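Local coordinates for Thiol:disulfide interchange protein dsbA-like (Escherichia coli, PDB 3C7M) that forms disulfide bonds in the periplasm by passing its own redox-active disulfide to other proteins, and works with DsbI to introduce an essential disulfide into arylsulfate sulfotransferase AssT, at residues 45-50 against 184-189; 102-105 against 110-113; 172-177 against 190-195. One frame throughout, in Å; residues are numbered along the deposited sequence.

Contact 1. Residues 45-50 against 184-189. With CD (cadmium ion), chain E.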
ATOM      1  N   GLU A  45      11.276  -6.325  -4.794  1.00 13.56           N
ATOM      2  CA  GLU A  45      12.676  -6.149  -5.163  1.00 14.28           C
ATOM      3  C   GLU A  45      13.033  -7.065  -6.334  1.00 14.20           C
ATOM      4  O   GLU A  45      13.750  -6.664  -7.263  1.00 15.06           O
ATOM      5  CB  GLU A  45      13.571  -6.439  -3.947  1.00 14.80           C
ATOM      6  CG  GLU A  45      15.072  -6.528  -4.231  0.50 16.08           C
ATOM      7  CD  GLU A  45      15.702  -5.197  -4.604  0.50 18.20           C
ATOM      8  OE1 GLU A  45      15.160  -4.135  -4.224  0.50 18.99           O
ATOM      9  OE2 GLU A  45      16.756  -5.218  -5.276  0.50 19.80           O
ATOM     10  N   LYS A  46      12.517  -8.289  -6.294  1.00 13.62           N
ATOM     11  CA  LYS A  46      12.795  -9.276  -7.332  1.00 13.14           C
ATOM     12  C   LYS A  46      12.217  -8.893  -8.684  1.00 13.41           C
ATOM     13  O   LYS A  46      12.788  -9.242  -9.715  1.00 14.32           O
ATOM     14  CB  LYS A  46      12.301 -10.662  -6.921  1.00 12.63           C
ATOM     15  CG  LYS A  46      13.174 -11.331  -5.867  1.00 11.78           C
ATOM     16  CD  LYS A  46      12.566 -12.625  -5.353  1.00 11.16           C
ATOM     17  CE  LYS A  46      12.527 -13.720  -6.412  1.00 11.07           C
ATOM     18  NZ  LYS A  46      13.894 -14.034  -6.965  1.00 11.48           N
ATOM     19  N   VAL A  47      11.099  -8.164  -8.679  1.00 13.03           N
ATOM     20  CA  VAL A  47      10.416  -7.814  -9.933  1.00 12.80           C
ATOM     21  C   VAL A  47      10.532  -6.332 -10.329  1.00 13.12           C
ATOM     22  O   VAL A  47       9.857  -5.888 -11.260  1.00 12.67           O
ATOM     23  CB  VAL A  47       8.916  -8.262  -9.928  1.00 12.17           C
ATOM     24  CG1 VAL A  47       8.800  -9.786  -9.792  1.00 12.38           C
ATOM     25  CG2 VAL A  47       8.130  -7.564  -8.813  1.00 12.43           C
ATOM     26  N   LYS A  48      11.399  -5.582  -9.647  0.75 13.49           N
ATOM     27  CA  LYS A  48      11.502  -4.138  -9.886  0.75 14.46           C
ATOM     28  C   LYS A  48      11.965  -3.776 -11.304  0.75 14.48           C
ATOM     29  O   LYS A  48      11.742  -2.650 -11.759  0.75 14.98           O
ATOM     30  CB  LYS A  48      12.373  -3.456  -8.825  0.75 14.85           C
ATOM     31  CG  LYS A  48      13.859  -3.742  -8.935  0.75 16.46           C
ATOM     32  CD  LYS A  48      14.626  -3.058  -7.822  0.75 19.29           C
ATOM     33  CE  LYS A  48      16.117  -3.139  -8.081  0.75 20.69           C
ATOM     34  NZ  LYS A  48      16.909  -2.743  -6.886  0.75 22.13           N
ATOM     35  N   ASP A  49      12.598  -4.727 -11.991  1.00 14.52           N
ATOM     36  CA  ASP A  49      13.037  -4.514 -13.377  1.00 14.96           C
ATOM     37  C   ASP A  49      11.885  -4.520 -14.380  1.00 14.81           C
ATOM     38  O   ASP A  49      12.041  -4.017 -15.498  1.00 15.60           O
ATOM     39  CB  ASP A  49      14.056  -5.577 -13.794  1.00 15.37           C
ATOM     40  CG  ASP A  49      13.496  -6.984 -13.684  1.00 16.76           C
ATOM     41  OD1 ASP A  49      13.197  -7.416 -12.550  1.00 19.22           O
ATOM     42  OD2 ASP A  49      13.334  -7.654 -14.726  1.00 19.26           O
ATOM     43  N   ILE A  50      10.746  -5.103 -13.998  1.00 13.83           N
ATOM     44  CA  ILE A  50       9.596  -5.209 -14.901  1.00 13.39           C
ATOM     45  C   ILE A  50       8.366  -4.414 -14.451  1.00 12.92           C
ATOM     46  O   ILE A  50       7.586  -3.958 -15.295  1.00 13.43           O
ATOM     47  CB  ILE A  50       9.203  -6.686 -15.218  1.00 13.43           C
ATOM     48  CG1 ILE A  50       8.996  -7.521 -13.945  1.00 13.14           C
ATOM     49  CG2 ILE A  50      10.254  -7.325 -16.127  1.00 14.09           C
ATOM     50  CD1 ILE A  50       8.111  -8.738 -14.137  1.00 13.20           C
ATOM     51  N   ALA A 184       7.639 -18.223  -5.550  1.00 10.96           N
ATOM     52  CA  ALA A 184       6.441 -18.555  -6.317  1.00 11.24           C
ATOM     53  C   ALA A 184       5.649 -17.298  -6.658  1.00 11.29           C
ATOM     54  O   ALA A 184       5.122 -17.177  -7.761  1.00 11.60           O
ATOM     55  CB  ALA A 184       5.579 -19.532  -5.564  1.00 11.49           C
ATOM     56  N   MET A 185       5.587 -16.357  -5.717  1.00 11.26           N
ATOM     57  CA  MET A 185       4.885 -15.105  -5.972  1.00 11.30           C
ATOM     58  C   MET A 185       5.590 -14.286  -7.049  1.00 11.18           C
ATOM     59  O   MET A 185       4.945 -13.721  -7.933  1.00 11.31           O
ATOM     60  CB  MET A 185       4.737 -14.279  -4.696  1.00 11.13           C
ATOM     61  CG  MET A 185       3.731 -13.147  -4.853  1.00 11.74           C
ATOM     62  SD  MET A 185       3.678 -12.139  -3.373  1.00 12.38           S
ATOM     63  CE  MET A 185       2.513 -10.894  -3.899  1.00 13.53           C
ATOM     64  N   ALA A 186       6.919 -14.238  -6.986  1.00 10.84           N
ATOM     65  CA  ALA A 186       7.692 -13.518  -7.986  1.00 10.86           C
ATOM     66  C   ALA A 186       7.530 -14.184  -9.360  1.00 10.59           C
ATOM     67  O   ALA A 186       7.345 -13.487 -10.355  1.00 10.29           O
ATOM     68  CB  ALA A 186       9.154 -13.454  -7.586  1.00 11.03           C
ATOM     69  N   ASP A 187       7.570 -15.523  -9.396  1.00 10.65           N
ATOM     70  CA  ASP A 187       7.328 -16.281 -10.633  1.00 10.68           C
ATOM     71  C   ASP A 187       5.970 -15.902 -11.235  1.00 10.84           C
ATOM     72  O   ASP A 187       5.874 -15.623 -12.434  1.00 11.50           O
ATOM     73  CB  ASP A 187       7.352 -17.799 -10.383  1.00 11.02           C
ATOM     74  CG  ASP A 187       8.750 -18.352 -10.132  1.00 10.80           C
ATOM     75  OD1 ASP A 187       9.721 -17.577  -9.993  1.00 11.69           O
ATOM     76  OD2 ASP A 187       8.861 -19.596 -10.050  1.00 11.87           O
ATOM     77  N   LEU A 188       4.938 -15.891 -10.389  1.00 10.89           N
ATOM     78  CA  LEU A 188       3.579 -15.572 -10.827  1.00 11.15           C
ATOM     79  C   LEU A 188       3.495 -14.160 -11.393  1.00 11.02           C
ATOM     80  O   LEU A 188       2.923 -13.954 -12.464  1.00 11.19           O
ATOM     81  CB  LEU A 188       2.579 -15.749  -9.682  1.00 10.71           C
ATOM     82  CG  LEU A 188       1.134 -15.295  -9.919  1.00 11.09           C
ATOM     83  CD1 LEU A 188       0.497 -15.991 -11.121  1.00 11.74           C
ATOM     84  CD2 LEU A 188       0.322 -15.545  -8.671  1.00 11.72           C
ATOM     85  N   ILE A 189       4.075 -13.194 -10.680  1.00 10.98           N
ATOM     86  CA  ILE A 189       4.057 -11.803 -11.134  1.00 11.60           C
ATOM     87  C   ILE A 189       4.693 -11.651 -12.518  1.00 12.36           C
ATOM     88  O   ILE A 189       4.185 -10.911 -13.363  1.00 12.11           O
ATOM     89  CB  ILE A 189       4.714 -10.842 -10.108  1.00 11.18           C
ATOM     90  CG1 ILE A 189       3.827 -10.694  -8.872  1.00 11.16           C
ATOM     91  CG2 ILE A 189       4.976  -9.466 -10.732  1.00 10.77           C
ATOM     92  CD1 ILE A 189       4.574 -10.155  -7.670  1.00 10.62           C
TER
HETATM   93 CD    CD E 198      11.079 -19.617  -9.437  0.95 11.16          CD

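Contact 2. Residues 102-105 against 110-113. With CD (cadmium ion), chain F; CD (cadmium ion), chain C.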
ATOM      1  N   ALA A 102       2.590  -1.390  13.850  1.00  9.21           N
ATOM      2  CA  ALA A 102       2.998  -1.713  15.225  1.00  9.60           C
ATOM      3  C   ALA A 102       2.015  -1.141  16.240  1.00 10.24           C
ATOM      4  O   ALA A 102       1.601  -1.835  17.173  1.00 10.45           O
ATOM      5  CB  ALA A 102       4.414  -1.234  15.509  1.00 10.12           C
ATOM      6  N   ALA A 103       1.628   0.118  16.055  1.00  9.73           N
ATOM      7  CA  ALA A 103       0.701   0.761  16.987  1.00  9.90           C
ATOM      8  C   ALA A 103      -0.642   0.039  17.015  1.00 10.06           C
ATOM      9  O   ALA A 103      -1.127  -0.329  18.079  1.00  9.72           O
ATOM     10  CB  ALA A 103       0.523   2.246  16.642  1.00  9.95           C
ATOM     11  N   TYR A 104      -1.236  -0.168  15.844  1.00  9.33           N
ATOM     12  CA  TYR A 104      -2.562  -0.758  15.750  1.00  9.65           C
ATOM     13  C   TYR A 104      -2.593  -2.236  16.156  1.00 10.28           C
ATOM     14  O   TYR A 104      -3.437  -2.635  16.952  1.00 10.81           O
ATOM     15  CB  TYR A 104      -3.132  -0.566  14.333  1.00  9.54           C
ATOM     16  CG  TYR A 104      -4.545  -1.068  14.176  1.00  9.95           C
ATOM     17  CD1 TYR A 104      -4.791  -2.410  13.909  1.00  9.55           C
ATOM     18  CD2 TYR A 104      -5.630  -0.210  14.298  1.00 10.15           C
ATOM     19  CE1 TYR A 104      -6.086  -2.895  13.767  1.00 10.78           C
ATOM     20  CE2 TYR A 104      -6.938  -0.679  14.159  1.00 11.17           C
ATOM     21  CZ  TYR A 104      -7.155  -2.024  13.894  1.00 10.03           C
ATOM     22  OH  TYR A 104      -8.440  -2.513  13.751  1.00 12.50           O
ATOM     23  N   HIS A 105      -1.688  -3.034  15.595  1.00 10.95           N
ATOM     24  CA  HIS A 105      -1.742  -4.488  15.751  1.00 11.55           C
ATOM     25  C   HIS A 105      -0.974  -5.007  16.953  1.00 12.47           C
ATOM     26  O   HIS A 105      -1.436  -5.928  17.626  1.00 13.45           O
ATOM     27  CB  HIS A 105      -1.278  -5.184  14.467  1.00 11.81           C
ATOM     28  CG  HIS A 105      -2.126  -4.863  13.276  1.00 11.51           C
ATOM     29  ND1 HIS A 105      -3.364  -5.431  13.068  1.00 11.40           N
ATOM     30  CD2 HIS A 105      -1.925  -4.011  12.243  1.00 11.59           C
ATOM     31  CE1 HIS A 105      -3.887  -4.951  11.952  1.00 12.40           C
ATOM     32  NE2 HIS A 105      -3.031  -4.089  11.431  1.00 10.98           N
ATOM     33  N   ARG A 110      -5.714   2.752  19.563  1.00  9.43           N
ATOM     34  CA  ARG A 110      -6.888   3.139  18.782  1.00  9.08           C
ATOM     35  C   ARG A 110      -7.106   4.644  18.741  1.00  9.16           C
ATOM     36  O   ARG A 110      -8.054   5.113  18.120  1.00  8.75           O
ATOM     37  CB  ARG A 110      -8.156   2.440  19.305  1.00  9.32           C
ATOM     38  CG  ARG A 110      -8.193   0.907  19.135  1.00  9.54           C
ATOM     39  CD  ARG A 110      -8.174   0.483  17.655  1.00 10.16           C
ATOM     40  NE  ARG A 110      -8.203  -0.973  17.508  1.00 12.32           N
ATOM     41  CZ  ARG A 110      -7.127  -1.754  17.442  1.00 12.59           C
ATOM     42  NH1 ARG A 110      -5.904  -1.240  17.503  1.00 10.68           N
ATOM     43  NH2 ARG A 110      -7.279  -3.068  17.300  1.00 15.23           N
ATOM     44  N   TRP A 111      -6.221   5.394  19.389  1.00  8.59           N
ATOM     45  CA  TRP A 111      -6.246   6.858  19.367  1.00  8.44           C
ATOM     46  C   TRP A 111      -7.656   7.412  19.599  1.00  9.22           C
ATOM     47  O   TRP A 111      -8.138   8.243  18.828  1.00  9.30           O
ATOM     48  CB  TRP A 111      -5.719   7.398  18.027  1.00  8.80           C
ATOM     49  CG  TRP A 111      -4.364   6.894  17.594  1.00  8.51           C
ATOM     50  CD1 TRP A 111      -3.144   7.478  17.843  1.00  8.60           C
ATOM     51  CD2 TRP A 111      -4.097   5.745  16.781  1.00  8.03           C
ATOM     52  NE1 TRP A 111      -2.143   6.744  17.256  1.00  8.70           N
ATOM     53  CE2 TRP A 111      -2.695   5.676  16.597  1.00  8.05           C
ATOM     54  CE3 TRP A 111      -4.903   4.760  16.196  1.00  7.51           C
ATOM     55  CZ2 TRP A 111      -2.085   4.663  15.849  1.00  9.03           C
ATOM     56  CZ3 TRP A 111      -4.298   3.752  15.445  1.00  9.16           C
ATOM     57  CH2 TRP A 111      -2.899   3.708  15.290  1.00  8.56           C
ATOM     58  N   SER A 112      -8.331   6.932  20.640  1.00  9.56           N
ATOM     59  CA  SER A 112      -9.668   7.447  20.993  1.00 10.12           C
ATOM     60  C   SER A 112     -10.732   7.221  19.909  1.00 10.36           C
ATOM     61  O   SER A 112     -11.701   7.986  19.785  1.00 10.93           O
ATOM     62  CB  SER A 112      -9.592   8.933  21.376  1.00  9.86           C
ATOM     63  OG  SER A 112      -8.750   9.117  22.503  1.00 11.81           O
ATOM     64  N   ASP A 113     -10.539   6.172  19.116  1.00 10.50           N
ATOM     65  CA  ASP A 113     -11.591   5.623  18.257  1.00 11.19           C
ATOM     66  C   ASP A 113     -12.213   6.610  17.288  1.00 11.05           C
ATOM     67  O   ASP A 113     -13.438   6.726  17.186  1.00 11.79           O
ATOM     68  CB  ASP A 113     -12.655   4.955  19.119  1.00 11.35           C
ATOM     69  CG  ASP A 113     -12.069   3.899  20.007  1.00 12.71           C
ATOM     70  OD1 ASP A 113     -11.745   2.805  19.501  1.00 13.22           O
ATOM     71  OD2 ASP A 113     -11.899   4.177  21.210  1.00 17.38           O
TER
HETATM   72 CD    CD F 199      -4.565  -6.850  14.594  0.53 14.76          CD
HETATM   73 CD    CD C 196     -12.829   1.705  17.865  0.92 11.34          CD
HETATM   74  O   HOH W   1     -12.873   0.001  19.745  1.00 25.58           O
HETATM   75  O   HOH W   2      -3.241  -8.733  15.075  1.00 27.58           O

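Contact 3. Residues 172-177 against 190-195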
ATOM      1  N   TYR A 172      -4.524  -7.979 -13.345  1.00 12.69           N
ATOM      2  CA  TYR A 172      -4.459  -9.335 -12.808  1.00 12.28           C
ATOM      3  C   TYR A 172      -4.307  -9.310 -11.303  1.00 11.74           C
ATOM      4  O   TYR A 172      -3.260  -8.927 -10.791  1.00 11.46           O
ATOM      5  CB  TYR A 172      -3.302 -10.106 -13.461  1.00 12.66           C
ATOM      6  CG  TYR A 172      -3.401 -10.137 -14.971  1.00 13.77           C
ATOM      7  CD1 TYR A 172      -4.307 -10.989 -15.608  1.00 15.61           C
ATOM      8  CD2 TYR A 172      -2.606  -9.307 -15.759  1.00 13.70           C
ATOM      9  CE1 TYR A 172      -4.417 -11.014 -17.000  1.00 15.83           C
ATOM     10  CE2 TYR A 172      -2.711  -9.324 -17.159  1.00 15.73           C
ATOM     11  CZ  TYR A 172      -3.621 -10.184 -17.762  1.00 16.02           C
ATOM     12  OH  TYR A 172      -3.724 -10.217 -19.140  1.00 17.20           O
ATOM     13  N   LEU A 173      -5.368  -9.709 -10.607  1.00 10.69           N
ATOM     14  CA  LEU A 173      -5.387  -9.731  -9.155  1.00 10.86           C
ATOM     15  C   LEU A 173      -4.960 -11.099  -8.630  1.00 11.22           C
ATOM     16  O   LEU A 173      -5.623 -12.119  -8.868  1.00 11.26           O
ATOM     17  CB  LEU A 173      -6.783  -9.362  -8.632  1.00 10.65           C
ATOM     18  CG  LEU A 173      -7.076  -9.503  -7.131  1.00 10.76           C
ATOM     19  CD1 LEU A 173      -6.061  -8.782  -6.267  1.00 12.42           C
ATOM     20  CD2 LEU A 173      -8.467  -8.978  -6.809  1.00 11.90           C
ATOM     21  N   ILE A 174      -3.851 -11.125  -7.902  1.00 11.04           N
ATOM     22  CA  ILE A 174      -3.411 -12.369  -7.285  1.00 11.38           C
ATOM     23  C   ILE A 174      -4.347 -12.757  -6.137  1.00 11.77           C
ATOM     24  O   ILE A 174      -4.829 -11.891  -5.410  1.00 12.04           O
ATOM     25  CB  ILE A 174      -1.952 -12.252  -6.802  1.00 11.22           C
ATOM     26  CG1 ILE A 174      -1.042 -12.007  -8.017  1.00 10.86           C
ATOM     27  CG2 ILE A 174      -1.527 -13.492  -5.991  1.00 11.95           C
ATOM     28  CD1 ILE A 174       0.388 -11.612  -7.678  1.00 12.22           C
ATOM     29  N   TYR A 175      -4.638 -14.050  -5.994  1.00 12.13           N
ATOM     30  CA  TYR A 175      -5.350 -14.512  -4.811  1.00 12.88           C
ATOM     31  C   TYR A 175      -4.354 -14.673  -3.668  1.00 13.14           C
ATOM     32  O   TYR A 175      -3.494 -15.565  -3.693  1.00 13.10           O
ATOM     33  CB  TYR A 175      -6.100 -15.832  -5.071  1.00 13.43           C
ATOM     34  CG  TYR A 175      -7.411 -15.650  -5.811  1.00 14.06           C
ATOM     35  CD1 TYR A 175      -8.491 -15.006  -5.203  1.00 14.99           C
ATOM     36  CD2 TYR A 175      -7.572 -16.112  -7.115  1.00 15.51           C
ATOM     37  CE1 TYR A 175      -9.693 -14.827  -5.874  1.00 14.84           C
ATOM     38  CE2 TYR A 175      -8.776 -15.942  -7.797  1.00 15.22           C
ATOM     39  CZ  TYR A 175      -9.826 -15.292  -7.171  1.00 15.23           C
ATOM     40  OH  TYR A 175     -11.015 -15.122  -7.853  1.00 16.02           O
ATOM     41  N   THR A 176      -4.468 -13.804  -2.667  1.00 13.54           N
ATOM     42  CA  THR A 176      -3.551 -13.804  -1.531  1.00 14.08           C
ATOM     43  C   THR A 176      -3.394 -15.175  -0.864  1.00 14.70           C
ATOM     44  O   THR A 176      -2.287 -15.572  -0.510  1.00 14.72           O
ATOM     45  CB  THR A 176      -3.941 -12.707  -0.513  1.00 14.14           C
ATOM     46  OG1 THR A 176      -3.830 -11.433  -1.154  1.00 14.79           O
ATOM     47  CG2 THR A 176      -3.046 -12.736   0.725  1.00 14.58           C
ATOM     48  N   LYS A 177      -4.495 -15.912  -0.745  1.00 14.88           N
ATOM     49  CA  LYS A 177      -4.481 -17.231  -0.092  1.00 16.07           C
ATOM     50  C   LYS A 177      -3.663 -18.284  -0.843  1.00 15.89           C
ATOM     51  O   LYS A 177      -3.311 -19.315  -0.264  1.00 16.34           O
ATOM     52  CB  LYS A 177      -5.913 -17.735   0.144  1.00 16.17           C
ATOM     53  CG  LYS A 177      -6.728 -17.993  -1.113  0.80 17.28           C
ATOM     54  CD  LYS A 177      -8.072 -18.630  -0.772  0.80 17.97           C
ATOM     55  CE  LYS A 177      -8.962 -18.699  -1.999  0.80 20.39           C
ATOM     56  NZ  LYS A 177     -10.375 -19.008  -1.646  0.80 22.40           N
ATOM     57  N   ARG A 190       5.807 -12.346 -12.735  0.70 12.70           N
ATOM     58  CA  ARG A 190       6.481 -12.320 -14.032  0.70 13.66           C
ATOM     59  C   ARG A 190       5.617 -12.882 -15.140  0.70 14.04           C
ATOM     60  O   ARG A 190       5.574 -12.317 -16.234  0.70 14.30           O
ATOM     61  CB  ARG A 190       7.810 -13.065 -13.970  0.70 13.90           C
ATOM     62  CG  ARG A 190       8.782 -12.350 -13.104  0.70 15.13           C
ATOM     63  CD  ARG A 190      10.198 -12.677 -13.433  0.70 15.15           C
ATOM     64  NE  ARG A 190      11.046 -11.725 -12.738  0.70 14.01           N
ATOM     65  CZ  ARG A 190      11.561 -10.636 -13.294  0.70 13.49           C
ATOM     66  NH1 ARG A 190      11.354 -10.371 -14.582  0.70 13.48           N
ATOM     67  NH2 ARG A 190      12.302  -9.824 -12.559  0.70 14.21           N
ATOM     68  N   GLU A 191       4.933 -13.985 -14.847  1.00 14.09           N
ATOM     69  CA  GLU A 191       4.014 -14.611 -15.814  1.00 15.10           C
ATOM     70  C   GLU A 191       2.891 -13.634 -16.172  1.00 15.38           C
ATOM     71  O   GLU A 191       2.586 -13.427 -17.350  1.00 15.85           O
ATOM     72  CB  GLU A 191       3.429 -15.918 -15.276  1.00 15.86           C
ATOM     73  CG  GLU A 191       2.305 -16.479 -16.165  1.00 17.88           C
ATOM     74  CD  GLU A 191       2.037 -17.962 -15.974  0.50 19.66           C
ATOM     75  OE1 GLU A 191       2.669 -18.592 -15.102  0.50 20.60           O
ATOM     76  OE2 GLU A 191       1.184 -18.500 -16.715  0.50 21.46           O
ATOM     77  N   LEU A 192       2.313 -13.008 -15.152  1.00 15.18           N
ATOM     78  CA  LEU A 192       1.215 -12.064 -15.358  1.00 15.17           C
ATOM     79  C   LEU A 192       1.646 -10.829 -16.129  1.00 15.85           C
ATOM     80  O   LEU A 192       0.887 -10.313 -16.960  1.00 16.33           O
ATOM     81  CB  LEU A 192       0.583 -11.666 -14.017  1.00 14.63           C
ATOM     82  CG  LEU A 192      -0.133 -12.802 -13.276  1.00 14.03           C
ATOM     83  CD1 LEU A 192      -0.642 -12.347 -11.911  1.00 13.15           C
ATOM     84  CD2 LEU A 192      -1.267 -13.385 -14.129  1.00 13.79           C
ATOM     85  N   ALA A 193       2.866 -10.364 -15.862  1.00 16.43           N
ATOM     86  CA  ALA A 193       3.404  -9.160 -16.494  1.00 17.92           C
ATOM     87  C   ALA A 193       3.766  -9.375 -17.962  1.00 19.47           C
ATOM     88  O   ALA A 193       3.927  -8.404 -18.710  1.00 19.56           O
ATOM     89  CB  ALA A 193       4.610  -8.644 -15.722  1.00 17.64           C
ATOM     90  N   SER A 194       3.898 -10.643 -18.354  1.00 20.65           N
ATOM     91  CA  SER A 194       4.227 -11.008 -19.733  0.70 21.87           C
ATOM     92  C   SER A 194       2.972 -11.137 -20.597  1.00 22.36           C
ATOM     93  O   SER A 194       3.064 -11.285 -21.819  1.00 22.93           O
ATOM     94  CB  SER A 194       5.030 -12.311 -19.768  0.70 21.71           C
ATOM     95  OG  SER A 194       4.205 -13.430 -19.495  0.70 22.68           O
ATOM     96  N   LYS A 195       1.803 -11.084 -19.961  1.00 23.18           N
ATOM     97  CA  LYS A 195       0.526 -11.195 -20.667  1.00 24.12           C
ATOM     98  C   LYS A 195       0.176  -9.896 -21.394  1.00 24.74           C
ATOM     99  O   LYS A 195       0.485  -8.795 -20.917  1.00 25.39           O
ATOM    100  CB  LYS A 195      -0.601 -11.585 -19.706  1.00 24.22           C
ATOM    101  CG  LYS A 195      -0.495 -12.995 -19.138  1.00 24.54           C
ATOM    102  CD  LYS A 195      -1.771 -13.384 -18.402  1.00 25.88           C
ATOM    103  CE  LYS A 195      -1.638 -14.721 -17.678  1.00 27.11           C
ATOM    104  NZ  LYS A 195      -1.535 -15.901 -18.595  1.00 28.05           N
TER
HETATM  105  O   HOH W   3      -2.851  -7.909 -20.666  1.00 41.84           O

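Contact 1. Residues 45-50 against 184-189
Val47 and Ile189 meet through their branched side chains, which cross at about a right angle. Val47 CG1 lies 4.0 Å from Ile189 CG2, and the same methyl leans toward Ala186, with 4.3 Å between Val47 CG1 and Ala186 CB. In Ile189 a chi1 of -71° puts CG2 opposite the backbone N across the CA-CB bond, and this branch makes the closest approach to Val47. The carbonyl O of Ala186 also borders Val47 CG1, so the valine methyl rests partly on helix backbone.

A second apolar contact comes from the hydrocarbon part of a lysine. The bend of Lys46 at chi3 lays its CE against Ala186 CB, 3.6 Å away, and the bend at chi4 then sets the direction of NZ. The ammonium group does not pair with Asp187: Lys46 NZ remains 6.3 Å from Asp187 OD1, where any attraction would be a longer-range one. Asp187 instead chelates a cadmium ion with both carboxylate oxygens, OD1 at 2.5 Å and OD2 at 2.3 Å, and Asp183, one turn earlier in the helix, binds the same ion.

No hydrogen bond links the two segments. Within the first, Ile50 N donates to Val47 O at 3.0 Å, closing a turn just as Val47 departs from helical geometry.

The contact thus joins the end of helix 40-46 to the C-terminal helix 182-193, which run on the same face of the sheet, as the corresponding helices do in thioredoxin. Met185 and Ile189 carry the packing inward, touching Val43 of helix 40-46 as well as Tyr166 and Val168 of strand 165-168.

Contact 2. Residues 102-105 against 110-113
The guanidinium of Arg110 lies flat over one face of the Tyr104 ring, centres 3.6 Å apart and planes only 5° from parallel, a stacked cation-pi pair. A bend at chi2 turns the arginine chain toward the ring, so that its guanidinium covers the face. Arg110 NH1 also donates to the backbone O of Tyr104, 2.9 Å away, in a nearly straight bond (163° at the hydrogen) that stays close to the guanidinium plane. Stack and bond together fix both the tilt and the rotation of the group.

With CG opposite its backbone N (chi1 -176°), the Tyr104 ring offers a face to Arg110 and its CD1 edge to the face of His105. Tyr104 CD1 sits 3.3 Å above the plane of the His105 imidazole, over its centre, while ND1 of His105 coordinates a cadmium ion at 2.4 Å. Trp111 approaches at the tyrosine's edge, near the ring plane, with Trp111 CZ3 4.3 Å from Tyr104 CD2. The same six-membered ring of the indole also meets Ala103, with Trp111 CZ2 3.6 Å from Ala103 CB. A left-handed turn through residues 111-113 follows, and Asp113 OD1 binds another cadmium ion, shared with Glu63.

The loop is thereby folded back on the end of helix 92-106, in the helical domain that DsbA-like proteins insert into the thioredoxin fold. Trp111 continues the packing into helix 117-128, with NE1 hydrogen-bonded to Thr123 and its rings edge-to-face with Phe120, while Tyr104 touches Ala28 beside the CxxC active site.

Contact 3. Residues 172-177 against 190-195
Leu192 packs against Tyr172 and Ile174 in the beta-beta-alpha unit that closes the thioredoxin fold, where the hairpin of strands 165-168 and 172-174 leads into the C-terminal helix. Tyr172 points toward this helix and the end of Ile174 bends in to it, whereas Leu173 between them points away and packs on Ile160 and Gln161 of helix 154-161.

Both methyls of Leu192 take part. CD1 wedges between the two strand residues, 3.8 Å from Tyr172 CB and 3.9 Å from Ile174 CG1; CD2 lies beside the start of the tyrosine ring, 4.0 Å from Tyr172 CG. The backbone of the same residue also meets the ring, its carbonyl O approaching obliquely to 3.7 Å from Tyr172 CE2. Leu192 further touches Tyr7 and Val168, so its side chain reaches the strands next to 172-174 on either side.

Lys195 N donates to Leu192 O at 3.2 Å, which holds the last residue over the outer end of Tyr172. A chi1 of -56° in Tyr172 turns its ring toward the C-terminal residues, and the lysine hydrocarbon chain crosses it obliquely, with Lys195 CD 3.8 Å from Tyr172 CZ. Lys195 CB comes closer, 3.5 Å from Tyr172 OH. A water molecule hydrogen-bonds to Tyr172 OH at 2.9 Å and donates a weak bond to the carbonyl O of Lys195.

Overall arrangement
From the N terminus, the chain lays down strands 7-9 and 20-25 and the CxxC helix before contact 1 opens at the end of helix 40-46. It then adds strand 52-57 and enters the helical part, where contact 2 closes a short loop between helices 92-106 and 117-128, its centre about 33 Å from those of the other two. The chain returns to the sheet at 165-168. Contact 3 opens at strand 172-174, before contact 1 closes at 184-189, and closes at 190-195, so these two cross. They share helix 182-193: a salt bridge from Arg190 NH2 to Asp49 OD1 (2.6 Å) joins it to residues 45-50, and Ile189 packing on Ile174 joins it to the sheet.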